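Long-range contacts in 5-oxoprolinase subunit A (Thermus thermophilus, PDB 2DFA), which probably catalyses, in complex with PxpB and PxpC, the ATP-driven cleavage of 5-oxoproline to L-glutamate: residues Ala7-Ser12 and Ala31-Gly36; Ala61-Pro66 and His106-His111. All blocks are in the same frame, centred on the assembly; numbering follows the deposited sequence.

Interaction 1 of 2, residues Ala7-Ser12 and Ala31-Gly36; sequences ADAGES and ANLACG
Two neighbouring strands of the parallel sheet, joined in a beta-alpha-beta unit through helix 21-24, pair Ala-7 with Ala-31, Asp-8 with Asn-32 and Ala-9 with Leu-33. Asn-32 N donates to Ala-7 O at 3.0 Å, Ala-9 N to Asn-32 O at 3.0 Å, and Ala-34 N closes the ladder on Ala-9 O at 3.3 Å. On the face that carries Asp-8, Asn-32 CG lies beside its own backbone N (chi1 -40°), turning ND2 to Asp-8 OD1; this 2.9 Å hydrogen bond comes on the anti side, tilted 26° out of the carboxylate plane, with the amide plane 58° from it. ND2 also binds Asn-6 OD1, while Asn-32 OD1 accepts from His-107 NE2, which fixes the flip of the amide. Asp-8, His-62 and His-111 turn donor atoms toward one vacant point, consistent with an empty, unconfirmed metal site. A leucine in place of Asn-32 would probably leave Asp-8 OD1 and His-107 NE2 without their amide partner and the carboxylate freer to turn. On the opposite face, Ala-9 CB packs on Leu-33 CD1 at 4.1 Å. Where segment 7-12 turns, Ala-34 CB sits 3.5 Å from Gly-10 O, and a water donates to Gly-10 O and Ala-34 O.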
loop_
_atom_site.group_PDB
_atom_site.type_symbol
_atom_site.label_atom_id
_atom_site.label_comp_id
_atom_site.label_asym_id
_atom_site.label_seq_id
_atom_site.Cartn_x
_atom_site.Cartn_y
_atom_site.Cartn_z
ATOM N N ALA A 7 21.765 -0.038 16.122
ATOM C CA ALA A 7 20.392 -0.391 16.449
ATOM C C ALA A 7 19.490 0.063 15.309
ATOM O O ALA A 7 19.802 1.026 14.601
ATOM C CB ALA A 7 19.971 0.282 17.746
ATOM N N ASP A 8 18.378 -0.637 15.122
ATOM C CA ASP A 8 17.443 -0.263 14.075
ATOM C C ASP A 8 16.690 0.954 14.575
ATOM O O ASP A 8 16.532 1.137 15.788
ATOM C CB ASP A 8 16.456 -1.401 13.785
ATOM C CG ASP A 8 17.150 -2.699 13.431
ATOM O OD1 ASP A 8 18.194 -2.657 12.744
ATOM O OD2 ASP A 8 16.640 -3.768 13.831
ATOM N N ALA A 9 16.227 1.785 13.646
ATOM C CA ALA A 9 15.490 2.991 14.001
ATOM C C ALA A 9 14.705 3.527 12.808
ATOM O O ALA A 9 14.820 3.007 11.697
ATOM C CB ALA A 9 16.451 4.058 14.500
ATOM N N GLY A 10 13.914 4.567 13.055
ATOM C CA GLY A 10 13.111 5.180 12.010
ATOM C C GLY A 10 12.084 4.230 11.409
ATOM O O GLY A 10 11.708 4.364 10.249
ATOM N N GLU A 11 11.610 3.277 12.198
ATOM C CA GLU A 11 10.644 2.314 11.681
ATOM C C GLU A 11 9.181 2.737 11.815
ATOM O O GLU A 11 8.279 2.030 11.351
ATOM C CB GLU A 11 10.902 0.950 12.330
ATOM C CG GLU A 11 12.376 0.569 12.224
ATOM C CD GLU A 11 12.655 -0.896 12.485
ATOM O OE1 GLU A 11 12.651 -1.309 13.664
ATOM O OE2 GLU A 11 12.890 -1.631 11.503
ATOM N N SER A 12 8.950 3.896 12.431
ATOM C CA SER A 12 7.599 4.426 12.595
ATOM C C SER A 12 7.005 4.662 11.206
ATOM O O SER A 12 7.733 4.951 10.250
ATOM C CB SER A 12 7.625 5.757 13.359
ATOM O OG SER A 12 8.136 5.598 14.673
ATOM N N ALA A 31 23.028 3.734 13.278
ATOM C CA ALA A 31 21.625 3.333 13.247
ATOM C C ALA A 31 21.278 2.820 11.852
ATOM O O ALA A 31 21.834 3.282 10.856
ATOM C CB ALA A 31 20.739 4.512 13.606
ATOM N N ASN A 32 20.368 1.853 11.797
ATOM C CA ASN A 32 19.926 1.277 10.532
ATOM C C ASN A 32 18.508 1.806 10.345
ATOM O O ASN A 32 17.588 1.384 11.041
ATOM C CB ASN A 32 19.911 -0.249 10.626
ATOM C CG ASN A 32 21.103 -0.799 11.398
ATOM O OD1 ASN A 32 22.258 -0.573 11.031
ATOM N ND2 ASN A 32 20.824 -1.520 12.477
ATOM N N LEU A 33 18.339 2.745 9.424
ATOM C CA LEU A 33 17.037 3.350 9.183
ATOM C C LEU A 33 16.188 2.658 8.126
ATOM O O LEU A 33 16.674 2.334 7.040
ATOM C CB LEU A 33 17.212 4.824 8.806
ATOM C CG LEU A 33 17.276 5.812 9.979
ATOM C CD1 LEU A 33 18.292 5.349 11.015
ATOM C CD2 LEU A 33 17.624 7.184 9.453
ATOM N N ALA A 34 14.915 2.445 8.457
ATOM C CA ALA A 34 13.970 1.817 7.541
ATOM C C ALA A 34 13.811 2.733 6.328
ATOM O O ALA A 34 13.982 3.953 6.430
ATOM C CB ALA A 34 12.614 1.604 8.233
ATOM N N CYS A 35 13.462 2.146 5.183
ATOM C CA CYS A 35 13.337 2.922 3.956
ATOM C C CYS A 35 11.961 2.954 3.288
ATOM O O CYS A 35 11.873 3.134 2.071
ATOM C CB CYS A 35 14.389 2.430 2.954
ATOM S SG CYS A 35 16.086 2.358 3.643
ATOM N N GLY A 36 10.897 2.774 4.070
ATOM C CA GLY A 36 9.550 2.842 3.523
ATOM C C GLY A 36 8.869 1.556 3.082
ATOM O O GLY A 36 7.700 1.591 2.694
HETATM O O HOH W 1 13.843 5.707 8.778
#

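Interaction 2 of 2, residues Ala61-Pro66 and His106-His111; sequences AHPGFP and HHVKPH
His-62 reaches across to the backbone and ring of segment 106-111, its CB 3.9 Å from Lys-109 O. With CG anti to the backbone N (chi1 -160°), the ring swings over against segment 106-111, and CG itself lies beneath His-111 CB, 3.8 Å away. ND1 donates to Lys-109 O at 2.8 Å, a fairly straight bond of 163° lying near the ring plane, although the nitrogen is tilted from the plane of the carbonyl. Further round, CE1 passes 3.4 Å from Pro-110 O. At the tip NE2 comes within 3.2 Å of His-111 ND1. CD2, like the rest of the ring, lies under His-111 CB, which sits almost squarely over the ring of His-62, 3.4 Å from its centroid, as a CH-pi contact; the imidazole beyond it turns its edge to the same face in an offset edge-to-face pair with planes at 77°. The setting is the end of strand 58-62, where Ala-61 makes a single bridge with Val-108: Ala-61 N donates to His-107 O, and Lys-109 N to Ala-61 O. From there the two segments run on in roughly the same direction, and His-111 N binds Pro-63 O at 2.7 Å. His-111 NE2 is held by Phe-71 O, its ring stacks on His-38, and the extended Lys-109 carries NZ to a salt bridge with Glu-163. Pro-63 CD packs against Val-108 CG1 at 4.0 Å, the two side chains crossing at about a right angle, and a water joins Phe-65 N to His-111 O.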
loop_
_atom_site.group_PDB
_atom_site.type_symbol
_atom_site.label_atom_id
_atom_site.label_comp_id
_atom_site.label_asym_id
_atom_site.label_seq_id
_atom_site.Cartn_x
_atom_site.Cartn_y
_atom_site.Cartn_z
ATOM N N ALA A 61 21.411 2.333 5.704
ATOM C CA ALA A 61 20.110 1.895 5.194
ATOM C C ALA A 61 19.740 0.520 5.734
ATOM O O ALA A 61 20.587 -0.362 5.867
ATOM C CB ALA A 61 20.125 1.870 3.663
ATOM N N HIS A 62 18.457 0.348 6.035
ATOM C CA HIS A 62 17.930 -0.897 6.569
ATOM C C HIS A 62 16.825 -1.365 5.605
ATOM O O HIS A 62 15.651 -1.381 5.953
ATOM C CB HIS A 62 17.358 -0.622 7.967
ATOM C CG HIS A 62 17.201 -1.837 8.826
ATOM N ND1 HIS A 62 18.063 -2.910 8.770
ATOM C CD2 HIS A 62 16.330 -2.110 9.828
ATOM C CE1 HIS A 62 17.735 -3.789 9.701
ATOM N NE2 HIS A 62 16.687 -3.325 10.357
ATOM N N PRO A 63 17.201 -1.745 4.370
ATOM C CA PRO A 63 16.212 -2.201 3.384
ATOM C C PRO A 63 15.528 -3.520 3.733
ATOM O O PRO A 63 16.130 -4.414 4.332
ATOM C CB PRO A 63 17.025 -2.279 2.095
ATOM C CG PRO A 63 18.394 -2.689 2.595
ATOM C CD PRO A 63 18.564 -1.773 3.803
ATOM N N GLY A 64 14.256 -3.632 3.362
ATOM C CA GLY A 64 13.517 -4.846 3.647
ATOM C C GLY A 64 12.564 -5.249 2.534
ATOM O O GLY A 64 12.491 -4.594 1.489
ATOM N N PHE A 65 11.848 -6.346 2.756
ATOM C CA PHE A 65 10.866 -6.840 1.795
ATOM C C PHE A 65 9.689 -5.868 1.720
ATOM O O PHE A 65 9.417 -5.121 2.668
ATOM C CB PHE A 65 10.311 -8.203 2.235
ATOM C CG PHE A 65 11.199 -9.376 1.914
ATOM C CD1 PHE A 65 11.777 -9.513 0.655
ATOM C CD2 PHE A 65 11.395 -10.388 2.853
ATOM C CE1 PHE A 65 12.534 -10.645 0.336
ATOM C CE2 PHE A 65 12.147 -11.520 2.545
ATOM C CZ PHE A 65 12.718 -11.651 1.284
ATOM N N PRO A 66 8.971 -5.862 0.585
ATOM C CA PRO A 66 7.822 -4.971 0.447
ATOM C C PRO A 66 6.633 -5.637 1.150
ATOM O O PRO A 66 5.762 -6.231 0.502
ATOM C CB PRO A 66 7.639 -4.885 -1.067
ATOM C CG PRO A 66 8.035 -6.265 -1.510
ATOM C CD PRO A 66 9.290 -6.516 -0.699
ATOM N N HIS A 106 26.279 5.901 5.669
ATOM C CA HIS A 106 27.340 5.158 6.341
ATOM C C HIS A 106 27.482 3.677 6.012
ATOM O O HIS A 106 28.598 3.163 5.891
ATOM C CB HIS A 106 27.176 5.351 7.849
ATOM C CG HIS A 106 28.225 4.673 8.671
ATOM N ND1 HIS A 106 27.991 3.502 9.357
ATOM C CD2 HIS A 106 29.504 5.025 8.949
ATOM C CE1 HIS A 106 29.077 3.165 10.029
ATOM N NE2 HIS A 106 30.009 4.071 9.799
ATOM N N HIS A 107 26.361 2.980 5.866
ATOM C CA HIS A 107 26.412 1.555 5.572
ATOM C C HIS A 107 25.052 1.055 5.097
ATOM O O HIS A 107 24.112 1.831 4.938
ATOM C CB HIS A 107 26.795 0.780 6.839
ATOM C CG HIS A 107 25.791 0.907 7.945
ATOM N ND1 HIS A 107 25.715 2.016 8.762
ATOM C CD2 HIS A 107 24.784 0.089 8.332
ATOM C CE1 HIS A 107 24.705 1.875 9.601
ATOM N NE2 HIS A 107 24.122 0.713 9.359
ATOM N N VAL A 108 24.979 -0.246 4.855
ATOM C CA VAL A 108 23.734 -0.891 4.465
ATOM C C VAL A 108 23.645 -2.183 5.258
ATOM O O VAL A 108 24.642 -2.890 5.439
ATOM C CB VAL A 108 23.677 -1.224 2.956
ATOM C CG1 VAL A 108 22.397 -2.021 2.654
ATOM C CG2 VAL A 108 23.687 0.060 2.131
ATOM N N LYS A 109 22.447 -2.474 5.751
ATOM C CA LYS A 109 22.190 -3.680 6.515
ATOM C C LYS A 109 20.741 -4.097 6.270
ATOM O O LYS A 109 19.811 -3.395 6.671
ATOM C CB LYS A 109 22.380 -3.425 8.008
ATOM C CG LYS A 109 21.984 -4.600 8.892
ATOM C CD LYS A 109 21.994 -4.183 10.362
ATOM C CE LYS A 109 21.534 -5.299 11.280
ATOM N NZ LYS A 109 21.382 -4.793 12.678
ATOM N N PRO A 110 20.535 -5.242 5.614
ATOM C CA PRO A 110 19.189 -5.761 5.315
ATOM C C PRO A 110 18.367 -5.954 6.585
ATOM O O PRO A 110 18.918 -6.224 7.654
ATOM C CB PRO A 110 19.472 -7.092 4.625
ATOM C CG PRO A 110 20.834 -6.874 4.000
ATOM C CD PRO A 110 21.578 -6.136 5.079
ATOM N N HIS A 111 17.048 -5.838 6.460
ATOM C CA HIS A 111 16.148 -5.995 7.600
ATOM C C HIS A 111 15.340 -7.290 7.596
ATOM O O HIS A 111 14.983 -7.814 6.539
ATOM C CB HIS A 111 15.151 -4.830 7.654
ATOM C CG HIS A 111 13.951 -5.108 8.509
ATOM N ND1 HIS A 111 13.985 -5.038 9.885
ATOM C CD2 HIS A 111 12.702 -5.525 8.186
ATOM C CE1 HIS A 111 12.810 -5.398 10.373
ATOM N NE2 HIS A 111 12.014 -5.698 9.363
HETATM O O HOH W 2 12.530 -7.611 5.280
#

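Interactions 1 and 2 have their centres about 8 Å apart and follow one another along the chain, the first closing before the second opens. Strands 30-34 and 58-62 are neighbours in the parallel sheet, so the contacts touch directly: the backbone of Leu-33 pairs with that of His-62. The segment 106-111, in the loop between helices 80-100 and 112-120, carries the line of bridged backbones onward from strand 58-62. Asp-8 comes from interaction 1, His-62 and His-111 from interaction 2, and the two contacts bring these three residues to the same end of the sheet, where the gathered polar groups mark a plausible active-site region.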